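PDB 1SG1: tumor necrosis factor receptor superfamily member 16, which probably binds nerve growth factor and other neurotrophins at the cell surface through an elongated chain of disulfide-rich repeats of the TNF receptor family. Local coordinates for residues Lys17-Val25 / Ser46-Cys55; Arg80-Glu89 / Ser109-Val117. All coordinates share one frame; numbering follows the deposited sequence.

Contact 1: residues Lys17-Val25 / Ser46-Cys55; sequences KACNLGEGV and SDVVSATEPC
The flat groups that meet between Lys-17–Val-25 and Ser-46–Cys-55 are peptide units. The carbonyl of Ser-46 is met in its own plane by Gly-22 N, 2.7 Å from Ser-46 O, whereas Ser-46 OG reaches Glu-23 O from above the Glu-23 carbonyl plane, 58° out of it. Within Lys-17–Val-25, Asn-20 ND2 donates almost straight (171°) to Glu-23 OE1, on the anti side of the carboxylate and nearly in the amide plane. A serine suits its spot because OG, anti to the backbone N (chi1 177°), swings across to the strand end. Cys-19 and Ser-50 form a single antiparallel hydrogen-bonded bridge, with Cys-19 N 2.8 Å from Ser-50 O. Small residues suit the close approach of Ala-18 and Ala-51, whose CB atoms lie 3.6 Å apart. A CB on Gly-24 would clash with Cys-55 N, so glycine fits there. Val-25 N gives a weak bond to Glu-53 O, and Val-25 CG2 lies 3.2 Å from Glu-53 O. Leu-21 CD1 and Val-49 CG1 pack at 4.2 Å. With Cys-19 tied to Cys-36 and Cys-55 to Cys-39, the chemistry is mainly backbone hydrogen bonding between disulfide-held loops, with small Ala-Ala and Leu-Val contacts between.

Contact 2: residues Arg80-Glu89 / Ser109-Val117; sequences RCAYGYYQDE and SCQDKQNTV
Within one TNF receptor cysteine-rich region, the type II' turn Gln-111–Gln-114 sits against strand 85-87, where Asp-112 O faces Tyr-86 and Gln-87. Asp-112 takes the turn position with positive phi (34°), and its carbonyl accepts from Gln-87 N; the 2.5 Å between Gln-87 N and Asp-112 O is so short that the exact length is doubtful. Tyr-86 supplies the ring the contact packs on. Its CG lies between the backbone N and the carbonyl carbon (chi1 74°), which turns the ring toward Asn-115. Asn-115 CB stands over one ring face in a CH-pi contact, 3.3 Å from the centroid of Tyr-86. An asparagine suits the place because its flat amide can lie along that face, the planes only 15° apart, while OD1 accepts from Ser-98 N. Cys-110 SG, disulfide-bonded to Cys-97, lies 3.7 Å from Tyr-86 CB and obliquely to the ring. Replacing Tyr-86 by an alanine would probably open a gap beside Asn-115 CB and leave its amide without the flat surface it stacks on. Alongside, Arg-80 CD packs on Asp-112 CB; the opposite charges are near, Arg-80 NH1 to Asp-112 OD1 4.3 Å, but beyond a salt bridge, and no N-H points at the oxygen. Asp-112 OD2 instead accepts from Lys-113 N at 2.6 Å, meeting that N-H on its anti side.

How the contacts relate
Contacts 1 and 2 follow one another along the receptor: the first closes before the second opens, their centres are 35 Å apart and their nearest atoms about 17 Å, so neither touches the other. Contact 1 lies well toward the N-terminal end of the elongated chain, about 27 Å from its centre, whereas contact 2 is near the middle, about 9 Å away. Both pair a strand-bearing segment with a loop segment, and in both disulfides leave toward neighbouring parts of the chain. At contact 1, Asn-20, Leu-21 and Val-49 lie against polar side chains of another protein's chain, probably the neurotrophin; in contact 2, Tyr-83, which takes no part in the pairing itself, lies against an apolar one.

Contact 1: residues Lys17-Val25 / Ser46-Cys55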
loop_
_atom_site.group_PDB
_atom_site.type_symbol
_atom_site.label_atom_id
_atom_site.label_comp_id
_atom_site.label_asym_id
_atom_site.label_seq_id
_atom_site.Cartn_x
_atom_site.Cartn_y
_atom_site.Cartn_z
ATOM N N LYS C 17 -35.385 -12.780 9.987
ATOM C CA LYS C 17 -33.967 -13.070 10.170
ATOM C C LYS C 17 -33.211 -11.972 9.440
ATOM O O LYS C 17 -33.759 -11.324 8.550
ATOM C CB LYS C 17 -33.596 -14.421 9.558
ATOM C CG LYS C 17 -34.108 -15.625 10.319
ATOM C CD LYS C 17 -33.766 -16.915 9.579
ATOM C CE LYS C 17 -33.975 -18.140 10.463
ATOM N NZ LYS C 17 -33.057 -18.124 11.646
ATOM N N ALA C 18 -31.953 -11.764 9.806
ATOM C CA ALA C 18 -31.167 -10.728 9.158
ATOM C C ALA C 18 -30.024 -11.285 8.319
ATOM O O ALA C 18 -29.433 -12.309 8.652
ATOM C CB ALA C 18 -30.626 -9.739 10.205
ATOM N N CYS C 19 -29.725 -10.579 7.211
ATOM C CA CYS C 19 -28.646 -10.955 6.304
ATOM C C CYS C 19 -27.363 -10.393 6.889
ATOM O O CYS C 19 -27.138 -9.190 6.895
ATOM C CB CYS C 19 -28.877 -10.378 4.909
ATOM S SG CYS C 19 -30.427 -10.942 4.150
ATOM N N ASN C 20 -26.541 -11.298 7.392
ATOM C CA ASN C 20 -25.275 -10.970 8.017
ATOM C C ASN C 20 -24.302 -10.170 7.151
ATOM O O ASN C 20 -24.662 -9.636 6.100
ATOM C CB ASN C 20 -24.619 -12.268 8.502
ATOM C CG ASN C 20 -24.814 -13.427 7.525
ATOM O OD1 ASN C 20 -24.396 -14.556 7.799
ATOM N ND2 ASN C 20 -25.451 -13.154 6.382
ATOM N N LEU C 21 -23.067 -10.080 7.627
ATOM C CA LEU C 21 -22.008 -9.352 6.937
ATOM C C LEU C 21 -21.572 -10.099 5.687
ATOM O O LEU C 21 -21.254 -11.286 5.749
ATOM C CB LEU C 21 -20.817 -9.194 7.877
ATOM C CG LEU C 21 -20.175 -7.827 8.078
ATOM C CD1 LEU C 21 -21.233 -6.745 8.315
ATOM C CD2 LEU C 21 -19.227 -7.950 9.258
ATOM N N GLY C 22 -21.559 -9.408 4.553
ATOM C CA GLY C 22 -21.150 -10.051 3.320
ATOM C C GLY C 22 -22.293 -10.663 2.546
ATOM O O GLY C 22 -22.095 -11.226 1.475
ATOM N N GLU C 23 -23.494 -10.566 3.101
ATOM C CA GLU C 23 -24.696 -11.090 2.455
ATOM C C GLU C 23 -25.770 -10.018 2.416
ATOM O O GLU C 23 -25.970 -9.305 3.390
ATOM C CB GLU C 23 -25.238 -12.322 3.199
ATOM C CG GLU C 23 -24.661 -13.653 2.722
ATOM C CD GLU C 23 -25.498 -14.858 3.150
ATOM O OE1 GLU C 23 -25.675 -15.062 4.373
ATOM O OE2 GLU C 23 -25.978 -15.602 2.260
ATOM N N GLY C 24 -26.446 -9.901 1.278
ATOM C CA GLY C 24 -27.507 -8.925 1.138
ATOM C C GLY C 24 -28.878 -9.586 1.165
ATOM O O GLY C 24 -28.988 -10.809 1.277
ATOM N N VAL C 25 -29.932 -8.777 1.067
ATOM C CA VAL C 25 -31.298 -9.291 1.074
ATOM C C VAL C 25 -31.829 -9.509 -0.351
ATOM O O VAL C 25 -32.080 -8.551 -1.084
ATOM C CB VAL C 25 -32.249 -8.326 1.817
ATOM C CG1 VAL C 25 -33.670 -8.864 1.798
ATOM C CG2 VAL C 25 -31.779 -8.142 3.239
ATOM N N SER C 46 -21.759 -5.944 1.480
ATOM C CA SER C 46 -22.722 -5.733 2.540
ATOM C C SER C 46 -21.915 -5.662 3.808
ATOM O O SER C 46 -21.491 -6.684 4.323
ATOM C CB SER C 46 -23.715 -6.896 2.646
ATOM O OG SER C 46 -24.617 -6.704 3.738
ATOM N N ASP C 47 -21.695 -4.453 4.307
ATOM C CA ASP C 47 -20.935 -4.259 5.540
ATOM C C ASP C 47 -21.853 -4.129 6.741
ATOM O O ASP C 47 -21.407 -3.696 7.800
ATOM C CB ASP C 47 -20.102 -2.986 5.451
ATOM C CG ASP C 47 -20.959 -1.742 5.280
ATOM O OD1 ASP C 47 -20.423 -0.622 5.410
ATOM O OD2 ASP C 47 -22.163 -1.887 5.016
ATOM N N VAL C 48 -23.122 -4.502 6.573
ATOM C CA VAL C 48 -24.123 -4.399 7.634
ATOM C C VAL C 48 -24.971 -5.672 7.857
ATOM O O VAL C 48 -25.432 -6.302 6.907
ATOM C CB VAL C 48 -25.071 -3.209 7.339
ATOM C CG1 VAL C 48 -25.918 -3.510 6.109
ATOM C CG2 VAL C 48 -25.948 -2.924 8.545
ATOM N N VAL C 49 -25.146 -6.062 9.114
ATOM C CA VAL C 49 -25.964 -7.228 9.436
ATOM C C VAL C 49 -27.357 -6.649 9.573
ATOM O O VAL C 49 -27.764 -6.212 10.638
ATOM C CB VAL C 49 -25.537 -7.910 10.759
ATOM C CG1 VAL C 49 -24.213 -8.621 10.569
ATOM C CG2 VAL C 49 -25.404 -6.882 11.868
ATOM N N SER C 50 -28.069 -6.645 8.452
ATOM C CA SER C 50 -29.390 -6.076 8.343
ATOM C C SER C 50 -30.372 -7.021 7.651
ATOM O O SER C 50 -29.992 -7.807 6.783
ATOM C CB SER C 50 -29.261 -4.771 7.559
ATOM O OG SER C 50 -30.506 -4.178 7.299
ATOM N N ALA C 51 -31.642 -6.933 8.050
ATOM C CA ALA C 51 -32.699 -7.748 7.473
ATOM C C ALA C 51 -33.561 -6.868 6.583
ATOM O O ALA C 51 -34.744 -7.130 6.401
ATOM C CB ALA C 51 -33.547 -8.366 8.569
ATOM N N THR C 52 -32.959 -5.826 6.026
ATOM C CA THR C 52 -33.673 -4.904 5.156
ATOM C C THR C 52 -32.748 -4.319 4.085
ATOM O O THR C 52 -33.203 -3.645 3.150
ATOM C CB THR C 52 -34.279 -3.750 5.977
ATOM O OG1 THR C 52 -34.700 -2.699 5.098
ATOM C CG2 THR C 52 -33.262 -3.215 6.968
ATOM N N GLU C 53 -31.452 -4.593 4.219
ATOM C CA GLU C 53 -30.458 -4.082 3.282
ATOM C C GLU C 53 -29.899 -5.106 2.304
ATOM O O GLU C 53 -29.385 -6.147 2.706
ATOM C CB GLU C 53 -29.314 -3.447 4.063
ATOM C CG GLU C 53 -29.747 -2.213 4.793
ATOM C CD GLU C 53 -30.169 -1.127 3.835
ATOM O OE1 GLU C 53 -29.272 -0.524 3.204
ATOM O OE2 GLU C 53 -31.391 -0.887 3.700
ATOM N N PRO C 54 -29.982 -4.805 0.995
ATOM C CA PRO C 54 -29.504 -5.655 -0.101
ATOM C C PRO C 54 -28.025 -5.376 -0.356
ATOM O O PRO C 54 -27.485 -4.423 0.189
ATOM C CB PRO C 54 -30.354 -5.186 -1.263
ATOM C CG PRO C 54 -30.337 -3.691 -1.039
ATOM C CD PRO C 54 -30.596 -3.573 0.459
ATOM N N CYS C 55 -27.371 -6.183 -1.183
ATOM C CA CYS C 55 -25.967 -5.919 -1.471
ATOM C C CYS C 55 -25.912 -4.652 -2.287
ATOM O O CYS C 55 -26.519 -4.567 -3.350
ATOM C CB CYS C 55 -25.305 -7.044 -2.268
ATOM S SG CYS C 55 -25.124 -8.631 -1.397
#

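Contact 2: residues Arg80-Glu89 / Ser109-Val117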
loop_
_atom_site.group_PDB
_atom_site.type_symbol
_atom_site.label_atom_id
_atom_site.label_comp_id
_atom_site.label_asym_id
_atom_site.label_seq_id
_atom_site.Cartn_x
_atom_site.Cartn_y
_atom_site.Cartn_z
ATOM N N ARG C 80 -9.174 7.421 -4.127
ATOM C CA ARG C 80 -8.467 8.661 -3.827
ATOM C C ARG C 80 -7.937 9.242 -5.128
ATOM O O ARG C 80 -7.889 8.550 -6.137
ATOM C CB ARG C 80 -7.313 8.393 -2.853
ATOM C CG ARG C 80 -7.740 8.431 -1.389
ATOM C CD ARG C 80 -6.542 8.455 -0.431
ATOM N NE ARG C 80 -6.128 7.125 0.012
ATOM C CZ ARG C 80 -4.893 6.650 -0.102
ATOM N NH1 ARG C 80 -3.939 7.391 -0.651
ATOM N NH2 ARG C 80 -4.609 5.437 0.349
ATOM N N CYS C 81 -7.564 10.510 -5.130
ATOM C CA CYS C 81 -7.017 11.096 -6.348
ATOM C C CYS C 81 -5.709 10.406 -6.717
ATOM O O CYS C 81 -4.874 10.151 -5.854
ATOM C CB CYS C 81 -6.764 12.593 -6.165
ATOM S SG CYS C 81 -8.288 13.580 -6.085
ATOM N N ALA C 82 -5.549 10.100 -7.998
ATOM C CA ALA C 82 -4.346 9.446 -8.523
ATOM C C ALA C 82 -3.017 10.071 -8.044
ATOM O O ALA C 82 -2.984 11.170 -7.487
ATOM C CB ALA C 82 -4.398 9.436 -10.053
ATOM N N TYR C 83 -1.922 9.358 -8.282
ATOM C CA TYR C 83 -0.596 9.805 -7.856
ATOM C C TYR C 83 -0.275 11.278 -8.096
ATOM O O TYR C 83 0.035 12.012 -7.152
ATOM C CB TYR C 83 0.492 8.945 -8.503
ATOM C CG TYR C 83 1.913 9.341 -8.122
ATOM C CD1 TYR C 83 3.001 8.956 -8.915
ATOM C CD2 TYR C 83 2.170 10.136 -6.999
ATOM C CE1 TYR C 83 4.298 9.358 -8.606
ATOM C CE2 TYR C 83 3.462 10.546 -6.683
ATOM C CZ TYR C 83 4.521 10.157 -7.488
ATOM O OH TYR C 83 5.801 10.572 -7.186
ATOM N N GLY C 84 -0.340 11.726 -9.340
ATOM C CA GLY C 84 -0.003 13.117 -9.598
ATOM C C GLY C 84 -0.961 14.217 -9.170
ATOM O O GLY C 84 -0.727 15.379 -9.473
ATOM N N TYR C 85 -2.022 13.877 -8.452
ATOM C CA TYR C 85 -2.998 14.881 -8.044
ATOM C C TYR C 85 -3.357 14.766 -6.589
ATOM O O TYR C 85 -2.935 13.843 -5.924
ATOM C CB TYR C 85 -4.291 14.744 -8.865
ATOM C CG TYR C 85 -4.082 14.539 -10.345
ATOM C CD1 TYR C 85 -3.535 13.346 -10.834
ATOM C CD2 TYR C 85 -4.416 15.538 -11.257
ATOM C CE1 TYR C 85 -3.330 13.159 -12.202
ATOM C CE2 TYR C 85 -4.217 15.366 -12.618
ATOM C CZ TYR C 85 -3.674 14.176 -13.089
ATOM O OH TYR C 85 -3.482 14.002 -14.443
ATOM N N TYR C 86 -4.156 15.720 -6.121
ATOM C CA TYR C 86 -4.654 15.766 -4.747
ATOM C C TYR C 86 -6.123 16.200 -4.836
ATOM O O TYR C 86 -6.529 16.768 -5.824
ATOM C CB TYR C 86 -3.851 16.779 -3.915
ATOM C CG TYR C 86 -4.161 18.225 -4.225
ATOM C CD1 TYR C 86 -4.972 18.981 -3.380
ATOM C CD2 TYR C 86 -3.658 18.833 -5.373
ATOM C CE1 TYR C 86 -5.273 20.313 -3.668
ATOM C CE2 TYR C 86 -3.955 20.159 -5.674
ATOM C CZ TYR C 86 -4.760 20.899 -4.818
ATOM O OH TYR C 86 -5.028 22.222 -5.104
ATOM N N GLN C 87 -6.911 15.939 -3.802
ATOM C CA GLN C 87 -8.318 16.310 -3.808
ATOM C C GLN C 87 -8.571 17.681 -3.217
ATOM O O GLN C 87 -8.176 17.957 -2.092
ATOM C CB GLN C 87 -9.141 15.263 -3.048
ATOM C CG GLN C 87 -10.591 15.662 -2.770
ATOM C CD GLN C 87 -11.526 14.459 -2.613
ATOM O OE1 GLN C 87 -11.253 13.535 -1.840
ATOM N NE2 GLN C 87 -12.641 14.474 -3.346
ATOM N N ASP C 88 -9.226 18.539 -3.991
ATOM C CA ASP C 88 -9.559 19.879 -3.524
ATOM C C ASP C 88 -10.740 19.732 -2.557
ATOM O O ASP C 88 -11.777 19.163 -2.905
ATOM C CB ASP C 88 -9.922 20.773 -4.713
ATOM C CG ASP C 88 -10.274 22.184 -4.296
ATOM O OD1 ASP C 88 -11.292 22.355 -3.596
ATOM O OD2 ASP C 88 -9.540 23.121 -4.666
ATOM N N GLU C 89 -10.553 20.244 -1.344
ATOM C CA GLU C 89 -11.529 20.177 -0.255
ATOM C C GLU C 89 -12.994 20.530 -0.492
ATOM O O GLU C 89 -13.880 19.730 -0.203
ATOM C CB GLU C 89 -11.028 21.008 0.928
ATOM C CG GLU C 89 -10.163 20.227 1.896
ATOM C CD GLU C 89 -10.881 19.003 2.443
ATOM O OE1 GLU C 89 -11.990 19.164 3.003
ATOM O OE2 GLU C 89 -10.336 17.882 2.312
ATOM N N SER C 109 4.841 16.387 1.337
ATOM C CA SER C 109 4.399 15.634 0.179
ATOM C C SER C 109 2.938 15.854 -0.220
ATOM O O SER C 109 2.066 16.098 0.616
ATOM C CB SER C 109 4.639 14.145 0.409
ATOM O OG SER C 109 5.797 13.721 -0.282
ATOM N N CYS C 110 2.696 15.759 -1.521
ATOM C CA CYS C 110 1.367 15.918 -2.096
ATOM C C CYS C 110 0.648 14.578 -2.134
ATOM O O CYS C 110 0.899 13.761 -3.011
ATOM C CB CYS C 110 1.465 16.462 -3.515
ATOM S SG CYS C 110 -0.147 16.724 -4.310
ATOM N N GLN C 111 -0.252 14.389 -1.176
ATOM C CA GLN C 111 -1.016 13.167 -1.036
ATOM C C GLN C 111 -2.463 13.498 -0.712
ATOM O O GLN C 111 -2.740 14.391 0.092
ATOM C CB GLN C 111 -0.441 12.313 0.096
ATOM C CG GLN C 111 1.062 12.390 0.248
ATOM C CD GLN C 111 1.575 11.342 1.205
ATOM O OE1 GLN C 111 1.008 11.145 2.282
ATOM N NE2 GLN C 111 2.658 10.657 0.825
ATOM N N ASP C 112 -3.361 12.730 -1.327
ATOM C CA ASP C 112 -4.817 12.847 -1.202
ATOM C C ASP C 112 -5.408 14.244 -1.027
ATOM O O ASP C 112 -5.538 14.986 -1.996
ATOM C CB ASP C 112 -5.356 11.909 -0.114
ATOM C CG ASP C 112 -4.590 12.002 1.168
ATOM O OD1 ASP C 112 -3.650 11.192 1.340
ATOM O OD2 ASP C 112 -4.929 12.885 1.992
ATOM N N LYS C 113 -5.782 14.603 0.195
ATOM C CA LYS C 113 -6.375 15.914 0.453
ATOM C C LYS C 113 -5.339 17.028 0.566
ATOM O O LYS C 113 -5.672 18.195 0.651
ATOM C CB LYS C 113 -7.166 15.830 1.752
ATOM C CG LYS C 113 -6.366 15.188 2.897
ATOM C CD LYS C 113 -5.310 16.125 3.501
ATOM C CE LYS C 113 -4.675 15.506 4.737
ATOM N NZ LYS C 113 -3.745 16.445 5.421
ATOM N N GLN C 114 -4.075 16.635 0.558
ATOM C CA GLN C 114 -2.957 17.549 0.718
ATOM C C GLN C 114 -2.203 17.919 -0.556
ATOM O O GLN C 114 -1.610 17.056 -1.203
ATOM C CB GLN C 114 -1.967 16.927 1.704
ATOM C CG GLN C 114 -0.743 17.772 1.983
ATOM C CD GLN C 114 -1.070 19.031 2.752
ATOM O OE1 GLN C 114 -1.591 18.974 3.870
ATOM N NE2 GLN C 114 -0.761 20.179 2.159
ATOM N N ASN C 115 -2.220 19.196 -0.920
ATOM C CA ASN C 115 -1.458 19.622 -2.082
ATOM C C ASN C 115 -0.041 19.876 -1.571
ATOM O O ASN C 115 0.170 20.168 -0.390
ATOM C CB ASN C 115 -2.039 20.901 -2.701
ATOM C CG ASN C 115 -1.202 21.435 -3.862
ATOM O OD1 ASN C 115 -0.609 20.685 -4.630
ATOM N ND2 ASN C 115 -1.173 22.739 -4.001
ATOM N N THR C 116 0.920 19.723 -2.479
ATOM C CA THR C 116 2.338 19.945 -2.230
ATOM C C THR C 116 2.625 21.234 -1.476
ATOM O O THR C 116 2.177 22.304 -1.889
ATOM C CB THR C 116 3.098 20.077 -3.549
ATOM O OG1 THR C 116 2.784 18.976 -4.398
ATOM C CG2 THR C 116 4.594 20.128 -3.305
ATOM N N VAL C 117 3.375 21.124 -0.381
ATOM C CA VAL C 117 3.812 22.297 0.385
ATOM C C VAL C 117 5.280 22.545 0.021
ATOM O O VAL C 117 6.158 21.759 0.404
ATOM C CB VAL C 117 3.783 22.067 1.889
ATOM C CG1 VAL C 117 4.390 23.278 2.595
ATOM C CG2 VAL C 117 2.368 21.832 2.358
#